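Long-range contact in putative ring-cleaving dioxygenase mhqO (Bacillus subtilis subsp. subtilis, PDB 3OAJ), which probably cleaves aromatic rings as an iron-dependent extradiol-type dioxygenase and may contribute to the degradation of aromatic compounds: residues 70-83 / 205-219. Sequence-based numbering, arbitrary orientation.
Sequences ARQGVIGDGQVGVT and PIGRGQMGAGTVHHI. With ZN (zinc ion), chain C.
Two antiparallel loops, 70-78 and 205-214, pair across the two vicinal oxygen chelate regions of the chain, and each leads into a strand of a different sheet. Val74 and Gln210 form an antiparallel hydrogen-bonded pair: Gln210 N donates to Val74 O (2.8 Å) and Val74 N to Gln210 O (2.9 Å). Val74 O also accepts Gln79 NE2 at 3.1 Å, with the donor tilted 30° from the carbonyl plane. The extended Gln79 chain thus carries its amide back to the loop pairing. Alongside, Val74 CG2 packs against Gln210 NE2. At one end Gly73 N donates to Ala213 O. At the other, Asp77 N donates to Gly207 O and Asp77 O accepts Gly209 N at 3.0 Å. The Asp77 carboxylate turns to the backbone of 206-207. OD1 takes Ile206 N on its syn lone pair at 3.2 Å, while Gly207 N to OD2 is a weak bond. Where the loops run into the strands, Val80 CB meets Val216 CG1 at 3.7 Å. Val80 CG2 reaches Ile219 CB, the two side chains crossing at about a right angle. One water bridges Val80 N and Val216 O; another joins Gln79 OE1, Val80 O and Val216 N. In strand 215-223, His218 points away from 70-83; its NE2 binds zinc with His11 and Glu266, at the predicted iron site. Backbone bonds and the Asp77 carboxylate therefore join the loops, whereas Val80, Val216, Ile219 and bridging waters join the strands.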
ATOM      1  N   ALA A  70       3.393   2.453 -19.780  1.00 41.58           N
ATOM      2  CA  ALA A  70       3.837   1.193 -19.169  1.00 41.51           C
ATOM      3  C   ALA A  70       5.286   0.795 -19.476  1.00 41.14           C
ATOM      4  O   ALA A  70       5.542  -0.074 -20.316  1.00 41.47           O
ATOM      5  CB  ALA A  70       2.865   0.050 -19.520  1.00 41.77           C
ATOM      6  N   ARG A  71       6.228   1.442 -18.792  1.00 40.50           N
ATOM      7  CA  ARG A  71       7.629   1.025 -18.814  1.00 39.64           C
ATOM      8  C   ARG A  71       7.723  -0.159 -17.855  1.00 37.77           C
ATOM      9  O   ARG A  71       8.196  -0.028 -16.724  1.00 37.68           O
ATOM     10  CB  ARG A  71       8.543   2.171 -18.367  1.00 40.94           C
ATOM     11  CG  ARG A  71       7.808   3.480 -18.131  1.00 44.51           C
ATOM     12  CD  ARG A  71       8.395   4.624 -18.943  1.00 43.40           C
ATOM     13  NE  ARG A  71       7.515   5.795 -18.921  1.00 45.76           N
ATOM     14  CZ  ARG A  71       6.414   5.933 -19.658  1.00 44.54           C
ATOM     15  NH1 ARG A  71       6.035   4.973 -20.494  1.00 46.07           N
ATOM     16  NH2 ARG A  71       5.686   7.037 -19.557  1.00 46.29           N
ATOM     17  N   GLN A  72       7.260  -1.312 -18.339  1.00 35.92           N
ATOM     18  CA  GLN A  72       6.888  -2.455 -17.500  1.00 34.01           C
ATOM     19  C   GLN A  72       8.036  -3.120 -16.740  1.00 31.16           C
ATOM     20  O   GLN A  72       9.076  -3.456 -17.316  1.00 31.26           O
ATOM     21  CB  GLN A  72       6.140  -3.495 -18.344  1.00 35.40           C
ATOM     22  CG  GLN A  72       5.287  -4.483 -17.547  1.00 40.06           C
ATOM     23  CD  GLN A  72       3.968  -3.892 -17.066  1.00 37.31           C
ATOM     24  OE1 GLN A  72       3.596  -2.771 -17.433  1.00 40.50           O
ATOM     25  NE2 GLN A  72       3.250  -4.649 -16.236  1.00 40.63           N
ATOM     26  N   GLY A  73       7.831  -3.299 -15.434  1.00 28.01           N
ATOM     27  CA  GLY A  73       8.740  -4.091 -14.615  1.00 25.06           C
ATOM     28  C   GLY A  73       8.290  -5.541 -14.566  1.00 22.49           C
ATOM     29  O   GLY A  73       7.323  -5.925 -15.227  1.00 22.05           O
ATOM     30  N   VAL A  74       8.991  -6.338 -13.763  1.00 20.58           N
ATOM     31  CA  VAL A  74       8.668  -7.747 -13.576  1.00 19.21           C
ATOM     32  C   VAL A  74       8.596  -8.022 -12.083  1.00 18.01           C
ATOM     33  O   VAL A  74       9.530  -7.692 -11.354  1.00 18.08           O
ATOM     34  CB  VAL A  74       9.736  -8.684 -14.202  1.00 19.35           C
ATOM     35  CG1 VAL A  74       9.373 -10.148 -13.944  1.00 20.87           C
ATOM     36  CG2 VAL A  74       9.873  -8.436 -15.701  1.00 21.04           C
ATOM     37  N   ILE A  75       7.491  -8.621 -11.642  1.00 17.12           N
ATOM     38  CA  ILE A  75       7.311  -8.995 -10.240  1.00 16.51           C
ATOM     39  C   ILE A  75       8.245 -10.151  -9.883  1.00 17.10           C
ATOM     40  O   ILE A  75       8.277 -11.173 -10.569  1.00 17.96           O
ATOM     41  CB  ILE A  75       5.835  -9.359  -9.933  1.00 16.03           C
ATOM     42  CG1 ILE A  75       4.937  -8.138 -10.193  1.00 15.22           C
ATOM     43  CG2 ILE A  75       5.680  -9.892  -8.490  1.00 16.05           C
ATOM     44  CD1 ILE A  75       3.442  -8.421 -10.192  1.00 16.46           C
ATOM     45  N   GLY A  76       9.020  -9.975  -8.815  1.00 16.50           N
ATOM     46  CA  GLY A  76       9.988 -10.984  -8.391  1.00 16.09           C
ATOM     47  C   GLY A  76      10.616 -10.648  -7.056  1.00 14.96           C
ATOM     48  O   GLY A  76      10.211  -9.693  -6.387  1.00 14.12           O
ATOM     49  N   ASP A  77      11.608 -11.437  -6.660  1.00 15.26           N
ATOM     50  CA  ASP A  77      12.318 -11.218  -5.399  1.00 16.19           C
ATOM     51  C   ASP A  77      12.848  -9.800  -5.276  1.00 15.24           C
ATOM     52  O   ASP A  77      13.255  -9.184  -6.274  1.00 16.08           O
ATOM     53  CB  ASP A  77      13.474 -12.207  -5.247  1.00 18.49           C
ATOM     54  CG  ASP A  77      13.010 -13.635  -5.242  1.00 23.51           C
ATOM     55  OD1 ASP A  77      11.870 -13.893  -4.790  1.00 21.16           O
ATOM     56  OD2 ASP A  77      13.790 -14.499  -5.691  1.00 21.61           O
ATOM     57  N   GLY A  78      12.872  -9.314  -4.038  1.00 13.69           N
ATOM     58  CA  GLY A  78      13.170  -7.921  -3.735  1.00 13.52           C
ATOM     59  C   GLY A  78      11.955  -6.991  -3.788  1.00 13.28           C
ATOM     60  O   GLY A  78      12.118  -5.774  -3.827  1.00 13.83           O
ATOM     61  N   GLN A  79      10.736  -7.549  -3.771  1.00 13.14           N
ATOM     62  CA  GLN A  79       9.505  -6.757  -3.848  1.00 12.41           C
ATOM     63  C   GLN A  79       8.420  -7.342  -2.972  1.00 11.67           C
ATOM     64  O   GLN A  79       8.436  -8.542  -2.686  1.00 11.99           O
ATOM     65  CB  GLN A  79       8.925  -6.773  -5.269  1.00 12.53           C
ATOM     66  CG  GLN A  79       9.813  -6.183  -6.343  1.00 13.46           C
ATOM     67  CD  GLN A  79       9.254  -6.407  -7.752  1.00 13.64           C
ATOM     68  OE1 GLN A  79       8.113  -6.830  -7.922  1.00 14.19           O
ATOM     69  NE2 GLN A  79      10.073  -6.139  -8.760  1.00 14.89           N
ATOM     70  N   VAL A  80       7.465  -6.508  -2.567  1.00 10.94           N
ATOM     71  CA  VAL A  80       6.148  -7.012  -2.192  1.00 11.09           C
ATOM     72  C   VAL A  80       5.529  -7.708  -3.406  1.00 11.36           C
ATOM     73  O   VAL A  80       5.401  -7.102  -4.482  1.00 12.27           O
ATOM     74  CB  VAL A  80       5.217  -5.866  -1.748  1.00 11.28           C
ATOM     75  CG1 VAL A  80       3.820  -6.375  -1.397  1.00 14.20           C
ATOM     76  CG2 VAL A  80       5.821  -5.112  -0.592  1.00 14.41           C
ATOM     77  N   GLY A  81       5.160  -8.978  -3.233  1.00 10.41           N
ATOM     78  CA  GLY A  81       4.583  -9.765  -4.319  1.00 10.70           C
ATOM     79  C   GLY A  81       3.080  -9.611  -4.449  1.00 10.47           C
ATOM     80  O   GLY A  81       2.548  -9.500  -5.568  1.00 10.85           O
ATOM     81  N   VAL A  82       2.374  -9.599  -3.316  1.00 10.47           N
ATOM     82  CA  VAL A  82       0.915  -9.507  -3.293  1.00 10.51           C
ATOM     83  C   VAL A  82       0.478  -8.507  -2.216  1.00  9.91           C
ATOM     84  O   VAL A  82       1.025  -8.483  -1.120  1.00 10.87           O
ATOM     85  CB  VAL A  82       0.269 -10.885  -2.996  1.00 10.89           C
ATOM     86  CG1 VAL A  82      -1.249 -10.817  -3.140  1.00 11.31           C
ATOM     87  CG2 VAL A  82       0.824 -11.959  -3.918  1.00 11.74           C
ATOM     88  N   THR A  83      -0.485  -7.670  -2.555  1.00 10.02           N
ATOM     89  CA  THR A  83      -1.058  -6.745  -1.601  1.00 10.03           C
ATOM     90  C   THR A  83      -2.420  -7.304  -1.205  1.00 10.03           C
ATOM     91  O   THR A  83      -3.232  -7.657  -2.071  1.00 10.65           O
ATOM     92  CB  THR A  83      -1.196  -5.343  -2.241  1.00 10.50           C
ATOM     93  OG1 THR A  83       0.113  -4.884  -2.614  1.00 10.75           O
ATOM     94  CG2 THR A  83      -1.849  -4.358  -1.280  1.00 11.09           C
ATOM     95  N   PRO A 205      13.038 -18.259  -2.825  1.00 27.67           N
ATOM     96  CA  PRO A 205      13.274 -17.250  -3.868  1.00 28.43           C
ATOM     97  C   PRO A 205      12.804 -17.713  -5.252  1.00 29.50           C
ATOM     98  O   PRO A 205      13.066 -18.854  -5.641  1.00 29.74           O
ATOM     99  CB  PRO A 205      14.796 -17.083  -3.851  1.00 28.37           C
ATOM    100  CG  PRO A 205      15.197 -17.416  -2.451  1.00 29.25           C
ATOM    101  CD  PRO A 205      14.241 -18.491  -1.998  1.00 27.94           C
ATOM    102  N   ILE A 206      12.112 -16.827  -5.971  1.00 30.42           N
ATOM    103  CA  ILE A 206      11.606 -17.114  -7.325  1.00 31.37           C
ATOM    104  C   ILE A 206      12.325 -16.340  -8.433  1.00 31.86           C
ATOM    105  O   ILE A 206      11.817 -16.235  -9.553  1.00 32.45           O
ATOM    106  CB  ILE A 206      10.079 -16.845  -7.457  1.00 31.74           C
ATOM    107  CG1 ILE A 206       9.732 -15.383  -7.111  1.00 33.28           C
ATOM    108  CG2 ILE A 206       9.286 -17.856  -6.631  1.00 33.50           C
ATOM    109  CD1 ILE A 206       8.515 -14.846  -7.837  1.00 32.03           C
ATOM    110  N   GLY A 207      13.499 -15.801  -8.122  1.00 31.78           N
ATOM    111  CA  GLY A 207      14.244 -14.994  -9.080  1.00 31.77           C
ATOM    112  C   GLY A 207      13.936 -13.517  -8.922  1.00 31.79           C
ATOM    113  O   GLY A 207      12.802 -13.134  -8.613  1.00 31.48           O
ATOM    114  N   ARG A 208      14.951 -12.689  -9.150  1.00 32.01           N
ATOM    115  CA  ARG A 208      14.864 -11.250  -8.914  1.00 32.39           C
ATOM    116  C   ARG A 208      13.832 -10.556  -9.799  1.00 30.71           C
ATOM    117  O   ARG A 208      13.656 -10.903 -10.969  1.00 30.51           O
ATOM    118  CB  ARG A 208      16.241 -10.598  -9.086  1.00 34.92           C
ATOM    119  CG  ARG A 208      17.269 -11.068  -8.060  1.00 42.34           C
ATOM    120  CD  ARG A 208      18.650 -11.195  -8.675  1.00 39.14           C
ATOM    121  NE  ARG A 208      19.436 -12.246  -8.025  1.00 44.42           N
ATOM    122  CZ  ARG A 208      20.557 -12.045  -7.334  1.00 40.84           C
ATOM    123  NH1 ARG A 208      21.061 -10.822  -7.198  1.00 44.70           N
ATOM    124  NH2 ARG A 208      21.188 -13.078  -6.786  1.00 45.06           N
ATOM    125  N   GLY A 209      13.145  -9.578  -9.220  1.00 29.08           N
ATOM    126  CA  GLY A 209      12.215  -8.756  -9.973  1.00 28.31           C
ATOM    127  C   GLY A 209      12.938  -7.671 -10.747  1.00 27.51           C
ATOM    128  O   GLY A 209      14.152  -7.494 -10.605  1.00 27.45           O
ATOM    129  N   GLN A 210      12.187  -6.951 -11.574  1.00 27.32           N
ATOM    130  CA  GLN A 210      12.708  -5.788 -12.274  1.00 27.94           C
ATOM    131  C   GLN A 210      11.836  -4.592 -11.939  1.00 27.12           C
ATOM    132  O   GLN A 210      10.607  -4.669 -12.029  1.00 25.87           O
ATOM    133  CB  GLN A 210      12.714  -6.013 -13.790  1.00 29.71           C
ATOM    134  CG  GLN A 210      13.554  -7.190 -14.255  1.00 37.27           C
ATOM    135  CD  GLN A 210      13.471  -7.419 -15.755  1.00 33.09           C
ATOM    136  OE1 GLN A 210      13.530  -6.477 -16.548  1.00 37.92           O
ATOM    137  NE2 GLN A 210      13.342  -8.680 -16.150  1.00 38.09           N
ATOM    138  N   MET A 211      12.478  -3.491 -11.558  1.00 27.59           N
ATOM    139  CA  MET A 211      11.783  -2.234 -11.272  1.00 28.65           C
ATOM    140  C   MET A 211      11.016  -1.752 -12.500  1.00 27.26           C
ATOM    141  O   MET A 211      11.411  -2.021 -13.641  1.00 27.15           O
ATOM    142  CB  MET A 211      12.775  -1.160 -10.806  1.00 31.41           C
ATOM    143  CG  MET A 211      13.737  -1.634  -9.724  1.00 38.15           C
ATOM    144  SD  MET A 211      14.514  -0.294  -8.794  1.00 36.65           S
ATOM    145  CE  MET A 211      15.394  -1.207  -7.517  1.00 38.84           C
ATOM    146  N   GLY A 212       9.913  -1.048 -12.261  1.00 25.86           N
ATOM    147  CA  GLY A 212       9.072  -0.531 -13.340  1.00 24.42           C
ATOM    148  C   GLY A 212       7.587  -0.635 -13.061  1.00 22.60           C
ATOM    149  O   GLY A 212       7.173  -1.050 -11.975  1.00 22.12           O
ATOM    150  N   ALA A 213       6.775  -0.258 -14.044  1.00 21.63           N
ATOM    151  CA  ALA A 213       5.321  -0.270 -13.889  1.00 20.98           C
ATOM    152  C   ALA A 213       4.785  -1.675 -13.655  1.00 19.38           C
ATOM    153  O   ALA A 213       5.329  -2.651 -14.164  1.00 19.93           O
ATOM    154  CB  ALA A 213       4.648   0.376 -15.098  1.00 21.46           C
ATOM    155  N   GLY A 214       3.721  -1.780 -12.869  1.00 17.61           N
ATOM    156  CA  GLY A 214       3.177  -3.081 -12.539  1.00 16.95           C
ATOM    157  C   GLY A 214       3.963  -3.803 -11.462  1.00 15.52           C
ATOM    158  O   GLY A 214       3.877  -5.011 -11.340  1.00 15.30           O
ATOM    159  N   THR A 215       4.740  -3.058 -10.686  1.00 14.29           N
ATOM    160  CA  THR A 215       5.422  -3.621  -9.522  1.00 13.45           C
ATOM    161  C   THR A 215       5.234  -2.707  -8.324  1.00 12.83           C
ATOM    162  O   THR A 215       5.014  -1.501  -8.477  1.00 13.01           O
ATOM    163  CB  THR A 215       6.939  -3.881  -9.751  1.00 14.34           C
ATOM    164  OG1 THR A 215       7.656  -2.643  -9.857  1.00 17.09           O
ATOM    165  CG2 THR A 215       7.181  -4.758 -10.988  1.00 17.31           C
ATOM    166  N   VAL A 216       5.301  -3.294  -7.131  1.00 12.45           N
ATOM    167  CA  VAL A 216       5.278  -2.513  -5.900  1.00 11.50           C
ATOM    168  C   VAL A 216       6.667  -1.931  -5.680  1.00 10.74           C
ATOM    169  O   VAL A 216       7.658  -2.663  -5.704  1.00 11.24           O
ATOM    170  CB  VAL A 216       4.856  -3.367  -4.691  1.00 11.41           C
ATOM    171  CG1 VAL A 216       4.957  -2.552  -3.405  1.00 12.37           C
ATOM    172  CG2 VAL A 216       3.438  -3.905  -4.912  1.00 12.57           C
ATOM    173  N   HIS A 217       6.726  -0.621  -5.446  1.00 11.37           N
ATOM    174  CA  HIS A 217       7.998   0.100  -5.277  1.00 12.38           C
ATOM    175  C   HIS A 217       8.558  -0.074  -3.865  1.00 11.88           C
ATOM    176  O   HIS A 217       9.753  -0.317  -3.680  1.00 12.15           O
ATOM    177  CB  HIS A 217       7.827   1.590  -5.598  1.00 15.29           C
ATOM    178  CG  HIS A 217       9.111   2.359  -5.553  1.00 19.08           C
ATOM    179  ND1 HIS A 217       9.880   2.590  -6.673  1.00 19.23           N
ATOM    180  CD2 HIS A 217       9.775   2.927  -4.517  1.00 18.08           C
ATOM    181  CE1 HIS A 217      10.957   3.278  -6.331  1.00 19.81           C
ATOM    182  NE2 HIS A 217      10.920   3.492  -5.029  1.00 20.15           N
ATOM    183  N   HIS A 218       7.686   0.074  -2.863  1.00 10.81           N
ATOM    184  CA  HIS A 218       8.100  -0.111  -1.477  1.00 10.90           C
ATOM    185  C   HIS A 218       6.920  -0.305  -0.544  1.00 10.20           C
ATOM    186  O   HIS A 218       5.757  -0.057  -0.921  1.00 10.53           O
ATOM    187  CB  HIS A 218       8.982   1.053  -1.010  1.00 12.10           C
ATOM    188  CG  HIS A 218       8.290   2.386  -0.984  1.00 12.21           C
ATOM    189  ND1 HIS A 218       8.339   3.261  -2.050  1.00 12.85           N
ATOM    190  CD2 HIS A 218       7.587   3.018  -0.013  1.00 12.94           C
ATOM    191  CE1 HIS A 218       7.696   4.373  -1.738  1.00 13.19           C
ATOM    192  NE2 HIS A 218       7.215   4.247  -0.514  1.00 12.62           N
ATOM    193  N   ILE A 219       7.227  -0.768   0.669  1.00  9.14           N
ATOM    194  CA  ILE A 219       6.229  -0.929   1.702  1.00  9.34           C
ATOM    195  C   ILE A 219       6.609  -0.102   2.926  1.00  9.91           C
ATOM    196  O   ILE A 219       7.745  -0.170   3.393  1.00 10.40           O
ATOM    197  CB  ILE A 219       6.012  -2.445   2.031  1.00  9.53           C
ATOM    198  CG1 ILE A 219       4.946  -2.625   3.126  1.00  9.61           C
ATOM    199  CG2 ILE A 219       7.329  -3.159   2.393  1.00 10.49           C
ATOM    200  CD1 ILE A 219       4.300  -4.020   3.145  1.00 11.44           C
TER
HETATM  201 ZN    ZN C 500       6.166   5.554   1.048  0.70 17.63          ZN
HETATM  202  O   HOH W   1      10.938  -3.102  -2.918  1.00 14.65           O
HETATM  203  O   HOH W   2       5.514  -6.209  -7.073  1.00 15.04           O
HETATM  204  O   HOH W   3       8.298  -3.724  -3.172  1.00 12.64           O